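Local coordinates for putative exported protein (Bordetella pertussis Tohama I, PDB 2PFZ) that binds pyroglutamic acid as an extracytoplasmic solute receptor and probably delivers it to a tripartite ATP-independent periplasmic transporter, at residues A97-P100 against F101-K105; K104-S108 against Q109-L113. One frame throughout, in Å; residues are numbered along the deposited sequence.

Interaction 1 (A97-P100 against F101-K105); sequences AQKP and FLEKK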
loop_
_atom_site.group_PDB
_atom_site.type_symbol
_atom_site.label_atom_id
_atom_site.label_comp_id
_atom_site.label_asym_id
_atom_site.label_seq_id
_atom_site.Cartn_x
_atom_site.Cartn_y
_atom_site.Cartn_z
ATOM N N ALA A 97 12.546 -10.082 -2.472
ATOM C CA ALA A 97 12.137 -11.428 -2.887
ATOM C C ALA A 97 11.030 -11.397 -3.978
ATOM O O ALA A 97 11.049 -12.179 -4.961
ATOM C CB ALA A 97 11.651 -12.189 -1.668
ATOM N N GLN A 98 10.088 -10.475 -3.812
ATOM C CA GLN A 98 8.928 -10.350 -4.717
ATOM C C GLN A 98 9.265 -9.678 -6.040
ATOM O O GLN A 98 8.645 -9.948 -7.076
ATOM C CB GLN A 98 7.874 -9.478 -4.024
ATOM C CG GLN A 98 6.579 -9.217 -4.772
ATOM C CD GLN A 98 5.702 -8.183 -4.039
ATOM O OE1 GLN A 98 6.221 -7.287 -3.373
ATOM N NE2 GLN A 98 4.374 -8.305 -4.180
ATOM N N LYS A 99 10.233 -8.777 -5.977
ATOM C CA LYS A 99 10.450 -7.791 -7.039
ATOM C C LYS A 99 10.646 -8.425 -8.426
ATOM O O LYS A 99 10.004 -7.997 -9.378
ATOM C CB LYS A 99 11.633 -6.892 -6.681
ATOM C CG LYS A 99 11.704 -5.631 -7.530
ATOM C CD LYS A 99 12.887 -4.755 -7.182
ATOM C CE LYS A 99 12.812 -3.423 -7.954
ATOM N NZ LYS A 99 13.941 -2.479 -7.628
ATOM N N PRO A 100 11.515 -9.447 -8.550
ATOM C CA PRO A 100 11.714 -10.013 -9.900
ATOM C C PRO A 100 10.428 -10.582 -10.518
ATOM O O PRO A 100 10.197 -10.477 -11.737
ATOM C CB PRO A 100 12.760 -11.125 -9.678
ATOM C CG PRO A 100 13.417 -10.781 -8.361
ATOM C CD PRO A 100 12.358 -10.126 -7.540
ATOM N N PHE A 101 9.588 -11.169 -9.681
ATOM C CA PHE A 101 8.310 -11.700 -10.131
ATOM C C PHE A 101 7.275 -10.609 -10.456
ATOM O O PHE A 101 6.472 -10.784 -11.370
ATOM C CB PHE A 101 7.769 -12.703 -9.116
ATOM C CG PHE A 101 8.629 -13.931 -8.978
ATOM C CD1 PHE A 101 8.364 -15.067 -9.741
ATOM C CD2 PHE A 101 9.725 -13.940 -8.113
ATOM C CE1 PHE A 101 9.178 -16.198 -9.646
ATOM C CE2 PHE A 101 10.541 -15.079 -8.012
ATOM C CZ PHE A 101 10.244 -16.206 -8.775
ATOM N N LEU A 102 7.280 -9.523 -9.680
ATOM C CA LEU A 102 6.460 -8.335 -9.962
ATOM C C LEU A 102 6.842 -7.733 -11.326
ATOM O O LEU A 102 5.982 -7.458 -12.181
ATOM C CB LEU A 102 6.660 -7.297 -8.857
ATOM C CG LEU A 102 5.788 -6.030 -8.811
ATOM C CD1 LEU A 102 4.308 -6.301 -9.018
ATOM C CD2 LEU A 102 5.995 -5.324 -7.496
ATOM N N GLU A 103 8.143 -7.547 -11.519
ATOM C CA GLU A 103 8.657 -7.012 -12.776
ATOM C C GLU A 103 8.323 -7.905 -13.953
ATOM O O GLU A 103 7.954 -7.412 -15.008
ATOM C CB GLU A 103 10.164 -6.804 -12.701
ATOM C CG GLU A 103 10.586 -5.735 -11.728
ATOM C CD GLU A 103 12.029 -5.382 -11.879
ATOM O OE1 GLU A 103 12.854 -5.934 -11.133
ATOM O OE2 GLU A 103 12.346 -4.577 -12.771
ATOM N N LYS A 104 8.485 -9.218 -13.787
ATOM C CA LYS A 104 8.105 -10.175 -14.824
ATOM C C LYS A 104 6.615 -10.057 -15.189
ATOM O O LYS A 104 6.267 -9.905 -16.374
ATOM C CB LYS A 104 8.487 -11.607 -14.417
ATOM C CG LYS A 104 7.973 -12.705 -15.363
ATOM C CD LYS A 104 8.372 -14.076 -14.899
ATOM C CE LYS A 104 8.006 -15.180 -15.895
ATOM N NZ LYS A 104 8.225 -16.545 -15.268
ATOM N N LYS A 105 5.744 -10.093 -14.176
ATOM C CA LYS A 105 4.308 -9.976 -14.415
ATOM C C LYS A 105 3.963 -8.662 -15.098
ATOM O O LYS A 105 3.198 -8.647 -16.055
ATOM C CB LYS A 105 3.517 -10.134 -13.103
ATOM C CG LYS A 105 1.997 -9.912 -13.244
ATOM C CD LYS A 105 1.337 -11.113 -13.918
ATOM C CE LYS A 105 -0.117 -10.815 -14.275
ATOM N NZ LYS A 105 -0.620 -11.962 -15.060
#
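Three backbone bonds join Gln98, Lys99 and Pro100 to Leu102, Glu103 and Lys104, each carbonyl receiving the amide four residues on. The middle one is the straightest: Glu103 N lies 2.9 Å from Lys99 O, with 173° at the hydrogen. Pro100 has no N-H to give to the turn before it, and the helix is kinked there, yet Pro100 O still takes Lys104 N at 3.0 Å.

Among polar side chains, Lys99 and Glu103 lie one turn apart. Glu103 CG, anti to the carbonyl carbon (chi1 -66°), lies 3.3 Å from Lys99 O; farther out, Glu103 OE1 comes within 3.8 Å of Lys99 CG. The charged ends stop short of a salt bridge, Lys99 NZ standing 5.0 Å from Glu103 OE1. NE2 of Gln98 donates to Val75 O and its OE1 accepts from Lys207 NZ.

The Phe101 ring presents an edge to the carbonyl oxygens of Ala97 and Gln98, Phe101 CD2 lying 3.8 Å from Ala97 O. Its apolar neighbours are Pro100 CB, 4.4 Å from Phe101 CD2, and Ala293 and Met294 of helix 289-299.

The i to i+4 bonds are those of an alpha helix, and the missing amide with its kink marks the internal proline of helix 88-107 in this DctP-type solute-binding fold.

Interaction 2 (K104-S108 against Q109-L113); sequences KKLAS and QGMML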
loop_
_atom_site.group_PDB
_atom_site.type_symbol
_atom_site.label_atom_id
_atom_site.label_comp_id
_atom_site.label_asym_id
_atom_site.label_seq_id
_atom_site.Cartn_x
_atom_site.Cartn_y
_atom_site.Cartn_z
ATOM N N LYS A 104 8.485 -9.218 -13.787
ATOM C CA LYS A 104 8.105 -10.175 -14.824
ATOM C C LYS A 104 6.615 -10.057 -15.189
ATOM O O LYS A 104 6.267 -9.905 -16.374
ATOM C CB LYS A 104 8.487 -11.607 -14.417
ATOM C CG LYS A 104 7.973 -12.705 -15.363
ATOM C CD LYS A 104 8.372 -14.076 -14.899
ATOM C CE LYS A 104 8.006 -15.180 -15.895
ATOM N NZ LYS A 104 8.225 -16.545 -15.268
ATOM N N LYS A 105 5.744 -10.093 -14.176
ATOM C CA LYS A 105 4.308 -9.976 -14.415
ATOM C C LYS A 105 3.963 -8.662 -15.098
ATOM O O LYS A 105 3.198 -8.647 -16.055
ATOM C CB LYS A 105 3.517 -10.134 -13.103
ATOM C CG LYS A 105 1.997 -9.912 -13.244
ATOM C CD LYS A 105 1.337 -11.113 -13.918
ATOM C CE LYS A 105 -0.117 -10.815 -14.275
ATOM N NZ LYS A 105 -0.620 -11.962 -15.060
ATOM N N LEU A 106 4.542 -7.563 -14.618
ATOM C CA LEU A 106 4.277 -6.266 -15.224
ATOM C C LEU A 106 4.764 -6.229 -16.671
ATOM O O LEU A 106 4.083 -5.673 -17.551
ATOM C CB LEU A 106 4.925 -5.142 -14.415
ATOM C CG LEU A 106 4.212 -4.709 -13.119
ATOM C CD1 LEU A 106 5.165 -3.853 -12.296
ATOM C CD2 LEU A 106 2.902 -3.969 -13.391
ATOM N N ALA A 107 5.931 -6.821 -16.914
ATOM C CA ALA A 107 6.471 -6.891 -18.285
ATOM C C ALA A 107 5.559 -7.607 -19.283
ATOM O O ALA A 107 5.461 -7.159 -20.444
ATOM C CB ALA A 107 7.860 -7.475 -18.310
ATOM N N SER A 108 4.892 -8.680 -18.839
ATOM C CA SER A 108 3.916 -9.439 -19.654
ATOM C C SER A 108 2.719 -8.604 -20.114
ATOM O O SER A 108 1.977 -9.014 -21.017
ATOM C CB SER A 108 3.411 -10.677 -18.901
ATOM O OG SER A 108 2.461 -10.306 -17.910
ATOM N N GLN A 109 2.524 -7.446 -19.483
ATOM C CA GLN A 109 1.452 -6.518 -19.833
ATOM C C GLN A 109 2.010 -5.146 -20.244
ATOM O O GLN A 109 1.333 -4.130 -20.118
ATOM C CB GLN A 109 0.462 -6.355 -18.661
ATOM C CG GLN A 109 -0.277 -7.632 -18.260
ATOM C CD GLN A 109 -1.135 -7.463 -17.000
ATOM O OE1 GLN A 109 -0.985 -6.491 -16.235
ATOM N NE2 GLN A 109 -2.030 -8.433 -16.767
ATOM N N GLY A 110 3.261 -5.115 -20.693
ATOM C CA GLY A 110 3.863 -3.888 -21.223
ATOM C C GLY A 110 4.148 -2.770 -20.234
ATOM O O GLY A 110 4.161 -1.597 -20.627
ATOM N N MET A 111 4.386 -3.111 -18.962
ATOM C CA MET A 111 4.717 -2.098 -17.946
ATOM C C MET A 111 6.045 -2.355 -17.246
ATOM O O MET A 111 6.531 -3.489 -17.197
ATOM C CB MET A 111 3.594 -1.981 -16.895
ATOM C CG MET A 111 2.304 -1.469 -17.499
ATOM S SD MET A 111 0.951 -1.414 -16.347
ATOM C CE MET A 111 0.366 -3.103 -16.433
ATOM N N MET A 112 6.615 -1.284 -16.711
ATOM C CA MET A 112 7.805 -1.349 -15.873
ATOM C C MET A 112 7.513 -0.941 -14.444
ATOM O O MET A 112 6.682 -0.068 -14.196
ATOM C CB MET A 112 8.877 -0.410 -16.403
ATOM C CG MET A 112 9.161 -0.621 -17.832
ATOM S SD MET A 112 10.186 0.683 -18.518
ATOM C CE MET A 112 11.343 0.916 -17.161
ATOM N N LEU A 113 8.226 -1.564 -13.514
ATOM C CA LEU A 113 8.206 -1.136 -12.109
ATOM C C LEU A 113 9.274 -0.082 -11.893
ATOM O O LEU A 113 10.479 -0.366 -11.988
ATOM C CB LEU A 113 8.449 -2.316 -11.175
ATOM C CG LEU A 113 8.563 -2.016 -9.668
ATOM C CD1 LEU A 113 7.294 -1.354 -9.122
ATOM C CD2 LEU A 113 8.890 -3.299 -8.905
#
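The flat peptide carbonyl of Leu106 is approached on both faces: Gln109 N comes to Leu106 O from one side and Met111 N from the opposite one, at 3.1 and 2.9 Å. Neither donor lies on a lone pair. Gly110 N likewise stands above the carbonyl plane of Ala107, 3.0 Å from Ala107 O. The side chain of Gln109 runs back alongside the last turn and crosses Lys105 at a slant, Gln109 NE2 lying 3.9 Å from Lys105 CE.

The bonds from Met111 to Leu106 and from Gly110 to Ala107 form a Schellman motif, with Gly110 at positive phi (69°) as C-prime; a type I turn spans Ala107 to Gly110. Ser108 OG, rotated between its backbone N and carbonyl carbon (chi1 77°), turns back to donate to Lys105 O at 2.6 Å.

Leu106 spreads its two methyls over the emerging strand. Leu106 CD2 meets Met111 CE at 4.1 Å, the side chains crossing at about a right angle, while Leu106 CD1 rests 3.8 Å from Leu113 CB.

The turn lays the start of strand 111-118 back along helix 88-107. Met112 pairs through its backbone with Val212 of strand 207-213, whose Leu211 touches Leu106 and Met111; Gln109 and Met111 also pack on helix 50-55.

One helix serves both contacts: interaction 1 is an inner stretch of helix 88-107, and interaction 2 is its C-terminal end with the turn into strand 111-118. Lys104 and Lys105 belong to both, and the centres are 9 Å apart. Because the turn reverses the chain, Leu113 comes back against the earlier helical turns, Leu113 CD2 lying 3.8 Å from Leu102 CD2 and 3.9 Å from Lys99 CG. Neither contact builds the ligand pocket directly. The side chain of Gln98 is about 14 Å from the bound pyroglutamic acid, yet the chain that leaves interaction 2 runs along strand 111-118 toward the pocket residues Trp119 and Gln122.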